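Local coordinates for G protein alpha subunit (Entamoeba histolytica, PDB 4FID) that binds guanine nucleotides as the alpha subunit of a heterotrimeric G protein and probably hydrolyses GTP to relay signals from membrane receptors, at residues T192-Y197 / I233-M238; K237-E242 / P306-D311. All coordinates share one frame; numbering follows the deposited sequence.

Contact 1 of 2, residues T192-Y197 / I233-M238. With GDP (guanosine-5'-diphosphate), chain C.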
# COMPACT_ATOMS: atom_id res chain seq x y z
N THR A 192 -6.88 2.83 3.31
CA THR A 192 -6.69 3.99 2.46
C THR A 192 -5.27 4.56 2.63
O THR A 192 -4.64 4.47 3.69
CB THR A 192 -7.78 5.08 2.71
OG1 THR A 192 -7.71 6.08 1.68
CG2 THR A 192 -7.60 5.73 4.09
N SER A 193 -4.76 5.13 1.55
CA SER A 193 -3.43 5.69 1.53
C SER A 193 -3.51 7.13 1.99
O SER A 193 -4.26 7.92 1.43
CB SER A 193 -2.89 5.64 0.10
OG SER A 193 -1.55 6.09 0.04
N LEU A 194 -2.73 7.47 3.00
CA LEU A 194 -2.69 8.85 3.46
C LEU A 194 -1.95 9.71 2.45
O LEU A 194 -2.22 10.90 2.31
CB LEU A 194 -2.04 8.96 4.83
CG LEU A 194 -2.94 8.64 6.03
CD1 LEU A 194 -2.11 8.52 7.30
CD2 LEU A 194 -3.98 9.73 6.16
N ALA A 195 -1.01 9.11 1.73
CA ALA A 195 -0.14 9.92 0.89
C ALA A 195 -0.80 10.36 -0.43
O ALA A 195 -0.17 11.03 -1.24
CB ALA A 195 1.19 9.21 0.64
N GLU A 196 -2.07 10.00 -0.63
CA GLU A 196 -2.78 10.33 -1.86
C GLU A 196 -3.58 11.62 -1.75
O GLU A 196 -4.32 11.96 -2.67
CB GLU A 196 -3.71 9.18 -2.28
CG GLU A 196 -4.98 9.06 -1.41
CD GLU A 196 -5.96 7.96 -1.85
OE1 GLU A 196 -5.59 7.04 -2.62
OE2 GLU A 196 -7.13 8.02 -1.39
N TYR A 197 -3.44 12.34 -0.64
CA TYR A 197 -4.23 13.57 -0.44
C TYR A 197 -4.07 14.62 -1.56
O TYR A 197 -4.93 15.46 -1.72
CB TYR A 197 -3.93 14.21 0.92
CG TYR A 197 -2.52 14.71 1.04
CD1 TYR A 197 -2.18 15.99 0.63
CD2 TYR A 197 -1.52 13.89 1.56
CE1 TYR A 197 -0.88 16.45 0.74
CE2 TYR A 197 -0.22 14.34 1.68
CZ TYR A 197 0.09 15.62 1.27
OH TYR A 197 1.38 16.06 1.39
N ILE A 233 -10.73 1.25 9.98
CA ILE A 233 -10.05 1.94 8.89
C ILE A 233 -8.57 1.91 9.14
O ILE A 233 -8.13 2.32 10.21
CB ILE A 233 -10.48 3.40 8.78
CG1 ILE A 233 -11.94 3.50 8.38
CG2 ILE A 233 -9.66 4.12 7.71
CD1 ILE A 233 -12.37 4.92 8.17
N PHE A 234 -7.80 1.44 8.17
CA PHE A 234 -6.35 1.53 8.27
C PHE A 234 -5.91 2.70 7.42
O PHE A 234 -6.05 2.69 6.20
CB PHE A 234 -5.63 0.26 7.80
CG PHE A 234 -5.75 -0.93 8.73
CD1 PHE A 234 -6.43 -0.82 9.94
CD2 PHE A 234 -5.19 -2.15 8.39
CE1 PHE A 234 -6.54 -1.92 10.80
CE2 PHE A 234 -5.29 -3.26 9.23
CZ PHE A 234 -5.97 -3.14 10.44
N LEU A 235 -5.41 3.73 8.08
CA LEU A 235 -4.88 4.87 7.38
C LEU A 235 -3.45 4.52 7.06
O LEU A 235 -2.54 4.66 7.89
CB LEU A 235 -4.99 6.11 8.27
CG LEU A 235 -6.45 6.32 8.69
CD1 LEU A 235 -6.57 7.12 10.00
CD2 LEU A 235 -7.24 6.98 7.57
N ASN A 236 -3.23 4.04 5.85
CA ASN A 236 -1.98 3.40 5.51
C ASN A 236 -0.96 4.34 4.90
O ASN A 236 -1.31 5.44 4.41
CB ASN A 236 -2.25 2.23 4.57
CG ASN A 236 -1.08 1.30 4.46
OD1 ASN A 236 -0.43 0.98 5.46
ND2 ASN A 236 -0.80 0.83 3.24
N LYS A 237 0.29 3.91 4.94
CA LYS A 237 1.41 4.68 4.40
C LYS A 237 1.70 5.91 5.23
O LYS A 237 2.03 6.97 4.69
CB LYS A 237 1.17 5.06 2.93
CG LYS A 237 0.87 3.83 2.04
CD LYS A 237 0.88 4.20 0.56
CE LYS A 237 0.79 2.97 -0.33
NZ LYS A 237 0.75 3.34 -1.77
N MSE A 238 1.59 5.76 6.55
CA MSE A 238 1.86 6.85 7.47
C MSE A 238 3.31 7.35 7.31
O MSE A 238 3.58 8.56 7.41
CB MSE A 238 1.54 6.45 8.92
CG MSE A 238 1.86 7.52 9.97
SE MSE A 238 0.64 9.05 10.11
CE MSE A 238 1.37 9.88 11.72
PB GDP C . -3.69 -2.75 -3.70
O1B GDP C . -3.43 -4.08 -4.36
O2B GDP C . -4.41 -1.85 -4.68
O3B GDP C . -4.56 -3.01 -2.50
O3A GDP C . -2.32 -2.00 -3.24
PA GDP C . -0.86 -2.72 -3.14
O1A GDP C . -0.75 -3.57 -1.89
O2A GDP C . -0.56 -3.54 -4.37
O5' GDP C . 0.17 -1.47 -3.08
C5' GDP C . 1.20 -1.35 -4.06
C4' GDP C . 2.48 -0.70 -3.50
O4' GDP C . 2.24 0.06 -2.31
C3' GDP C . 3.57 -1.72 -3.17
O3' GDP C . 4.77 -1.40 -3.89
C2' GDP C . 3.76 -1.62 -1.67
O2' GDP C . 5.12 -1.88 -1.29
C1' GDP C . 3.28 -0.20 -1.37
N9 GDP C . 2.83 -0.01 0.04
C8 GDP C . 1.72 -0.50 0.64
N7 GDP C . 1.64 -0.11 1.94
C5 GDP C . 2.72 0.65 2.20
C6 GDP C . 3.28 1.38 3.37
O6 GDP C . 2.70 1.38 4.47
N1 GDP C . 4.44 2.04 3.22
C2 GDP C . 5.09 2.07 2.04
N2 GDP C . 6.25 2.77 1.96
N3 GDP C . 4.65 1.43 0.93
C4 GDP C . 3.49 0.72 0.95
O HOH W 1 -0.57 5.93 -2.46

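Contact 2 of 2, residues K237-E242 / P306-D311. With GDP (guanosine-5'-diphosphate), chain C.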
# COMPACT_ATOMS: atom_id res chain seq x y z
N LYS A 237 0.29 3.91 4.94
CA LYS A 237 1.41 4.68 4.40
C LYS A 237 1.70 5.91 5.23
O LYS A 237 2.03 6.97 4.69
CB LYS A 237 1.17 5.06 2.93
CG LYS A 237 0.87 3.83 2.04
CD LYS A 237 0.88 4.20 0.56
CE LYS A 237 0.79 2.97 -0.33
NZ LYS A 237 0.75 3.34 -1.77
N MSE A 238 1.59 5.76 6.55
CA MSE A 238 1.86 6.85 7.47
C MSE A 238 3.31 7.35 7.31
O MSE A 238 3.58 8.56 7.41
CB MSE A 238 1.54 6.45 8.92
CG MSE A 238 1.86 7.52 9.97
SE MSE A 238 0.64 9.05 10.11
CE MSE A 238 1.37 9.88 11.72
N ASP A 239 4.23 6.44 7.04
CA ASP A 239 5.62 6.81 6.78
C ASP A 239 5.75 7.77 5.58
O ASP A 239 6.37 8.84 5.70
CB ASP A 239 6.53 5.56 6.59
CG ASP A 239 5.95 4.53 5.58
OD1 ASP A 239 4.71 4.36 5.47
OD2 ASP A 239 6.77 3.86 4.90
N LEU A 240 5.15 7.37 4.45
CA LEU A 240 5.19 8.15 3.22
C LEU A 240 4.52 9.49 3.43
O LEU A 240 4.97 10.51 2.91
CB LEU A 240 4.51 7.40 2.08
CG LEU A 240 5.26 6.14 1.64
CD1 LEU A 240 4.58 5.43 0.46
CD2 LEU A 240 6.72 6.50 1.32
N PHE A 241 3.44 9.47 4.21
CA PHE A 241 2.69 10.69 4.48
C PHE A 241 3.50 11.73 5.29
O PHE A 241 3.50 12.90 4.95
CB PHE A 241 1.38 10.31 5.15
CG PHE A 241 0.53 11.48 5.55
CD1 PHE A 241 -0.10 12.25 4.58
CD2 PHE A 241 0.34 11.80 6.89
CE1 PHE A 241 -0.90 13.34 4.95
CE2 PHE A 241 -0.45 12.88 7.28
CZ PHE A 241 -1.07 13.66 6.30
N GLU A 242 4.17 11.29 6.36
CA GLU A 242 5.03 12.16 7.19
C GLU A 242 5.96 12.95 6.29
O GLU A 242 6.02 14.18 6.34
CB GLU A 242 5.91 11.31 8.12
CG GLU A 242 5.64 11.44 9.62
CD GLU A 242 6.93 11.66 10.46
OE1 GLU A 242 7.88 10.85 10.37
OE2 GLU A 242 6.97 12.66 11.22
N PRO A 306 -3.55 4.38 12.25
CA PRO A 306 -2.65 4.55 11.11
C PRO A 306 -1.75 3.32 11.01
O PRO A 306 -1.52 2.61 12.01
CB PRO A 306 -1.85 5.81 11.47
CG PRO A 306 -2.25 6.17 12.92
CD PRO A 306 -3.02 5.02 13.47
N THR A 307 -1.28 3.04 9.81
CA THR A 307 -0.43 1.89 9.58
C THR A 307 0.70 2.16 8.58
O THR A 307 0.65 3.09 7.73
CB THR A 307 -1.25 0.68 9.10
OG1 THR A 307 -1.65 0.87 7.74
CG2 THR A 307 -2.48 0.47 9.95
N ASN A 308 1.73 1.33 8.72
CA ASN A 308 2.80 1.26 7.75
C ASN A 308 2.94 -0.21 7.32
O ASN A 308 3.65 -1.00 7.94
CB ASN A 308 4.10 1.86 8.32
CG ASN A 308 5.30 1.68 7.39
OD1 ASN A 308 5.15 1.24 6.24
ND2 ASN A 308 6.49 2.01 7.89
N ALA A 309 2.21 -0.54 6.26
CA ALA A 309 2.09 -1.91 5.74
C ALA A 309 3.42 -2.61 5.36
O ALA A 309 3.47 -3.84 5.29
CB ALA A 309 1.11 -1.94 4.57
N THR A 310 4.47 -1.85 5.08
CA THR A 310 5.75 -2.46 4.73
C THR A 310 6.58 -2.76 5.98
O THR A 310 7.73 -3.16 5.87
CB THR A 310 6.56 -1.57 3.80
OG1 THR A 310 6.80 -0.31 4.44
CG2 THR A 310 5.81 -1.33 2.51
N ASP A 311 5.98 -2.57 7.15
CA ASP A 311 6.63 -2.79 8.44
C ASP A 311 5.94 -3.91 9.23
O ASP A 311 4.93 -3.68 9.90
CB ASP A 311 6.62 -1.49 9.24
CG ASP A 311 7.22 -1.62 10.62
OD1 ASP A 311 7.38 -2.77 11.10
OD2 ASP A 311 7.52 -0.57 11.23
PB GDP C . -3.69 -2.75 -3.70
O1B GDP C . -3.43 -4.08 -4.36
O2B GDP C . -4.41 -1.85 -4.68
O3B GDP C . -4.56 -3.01 -2.50
O3A GDP C . -2.32 -2.00 -3.24
PA GDP C . -0.86 -2.72 -3.14
O1A GDP C . -0.75 -3.57 -1.89
O2A GDP C . -0.56 -3.54 -4.37
O5' GDP C . 0.17 -1.47 -3.08
C5' GDP C . 1.20 -1.35 -4.06
C4' GDP C . 2.48 -0.70 -3.50
O4' GDP C . 2.24 0.06 -2.31
C3' GDP C . 3.57 -1.72 -3.17
O3' GDP C . 4.77 -1.40 -3.89
C2' GDP C . 3.76 -1.62 -1.67
O2' GDP C . 5.12 -1.88 -1.29
C1' GDP C . 3.28 -0.20 -1.37
N9 GDP C . 2.83 -0.01 0.04
C8 GDP C . 1.72 -0.50 0.64
N7 GDP C . 1.64 -0.11 1.94
C5 GDP C . 2.72 0.65 2.20
C6 GDP C . 3.28 1.38 3.37
O6 GDP C . 2.70 1.38 4.47
N1 GDP C . 4.44 2.04 3.22
C2 GDP C . 5.09 2.07 2.04
N2 GDP C . 6.25 2.77 1.96
N3 GDP C . 4.65 1.43 0.93
C4 GDP C . 3.49 0.72 0.95

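Contact 1 of 2, residues T192-Y197 / I233-M238
Leu194 leans its CD1 on CB of Leu235, 3.9 Å away, the two side chains meeting at a slant just where strand 187-193 gives way to loop. Its own backbone is tied down as well: Leu194 N donates to Asn236 O at 2.9 Å, nearly straight at 173°. This bond ends a parallel ladder in which Thr192 N reaches Phe234 O and Thr192 O receives Asn236 N. Thr192 and Leu235 lie side by side on one face of the sheet, CG2 of Thr192 3.7 Å from Leu235 CD2, while Phe274 of helix 263-275 and Ser213 of helix 209-222 also touch the threonine. Ser193 and Asn236 point to the other face, at the C-terminal strand ends where GDP is bound. Here Asn236, with CG anti to the backbone N (chi1 -165°), hands ND2 to GDP N7 at 2.9 Å; its OD1 is taken by Thr307 and Ala309. Lys237 runs extended over the flat face of the guanine, CG 3.7 Å from GDP C5 and CE 3.6 Å from GDP N9. Its NZ salt-bridges Asp117 and, at 3.0 Å, donates to water 1, which also bonds Ser193 OG. Asn236 and Lys237 open the NKxD motif of G proteins: strand pairing sets the asparagine at the purine edge, and the lysine's aliphatic chain covers the base while its charge is met by the salt bridge.

Contact 2 of 2, residues K237-E242 / P306-D311
Asp239 and Asn308 stack carboxylate on amide, the two planes 26° apart and CG of Asp239 3.4 Å from CG of Asn308. The close part of the contact continues at the start of helix 238-247: Met238 N donates to Thr307 O at 3.1 Å in a practically straight bond (177°), and CB of Met238 faces CB of Pro306 at 4.3 Å. At the rim, around Asp239, the fit is looser: Asp239 OD2 and Thr310 OG1 stand 4.2 Å apart, and what joins these two residues is the guanine base. With CG set between the backbone N and the carbonyl carbon (chi1 50°), Asp239 brings its carboxylate to the base edge, where OD1 accepts from GDP N1 at 3.2 Å and OD2 from GDP N2 at 3.2 Å. This paired recognition of N1 and N2 is the work of the aspartate of NKxD and selects guanine. Across from it, Thr310 gives its hydroxyl to Asn308 OD1 at 2.9 Å and lays CG2 3.4 Å from GDP N3, on the face of the purine opposite Lys237. Ala309 N adds a weak bond to GDP O6. Thr307-Thr310, here Thr-Asn-Ala-Thr, sits where G-alpha subunits carry TCAT; the type I turn from Asn308 to Asp311 overlaps it and leads from strand 301-307 into helix 312-332. Asn314 OD1 accepts from Asn308 N, while Asp311, the helix N-cap, takes Asn314 N on its OD1. Helix 18-28 packs against Ala309, helix 138-143 against Thr310, and helix 263-275 against Met238.

How the contacts relate
Contacts 1 and 2 have centres about 7 Å apart and share Lys237 and Met238, where strand 230-236 passes into helix 238-247. That strand lies between 187-193 and 301-307 in the sheet, so one strand end serves both contacts. The seam between them is polar: Leu235 O and Thr307 N, 2.8 Å apart, probably bond, as do Asn236 OD1 and Thr307 OG1 at 2.6 Å. Farther from the nucleotide, CE1 of Phe241 packs 3.5 Å from CD2 of Tyr197, linking helix and loop. At GDP the shared Lys237 covers one face of the base for both contacts, while Asn236 and Asp239, two residues of one motif, approach different edges of it.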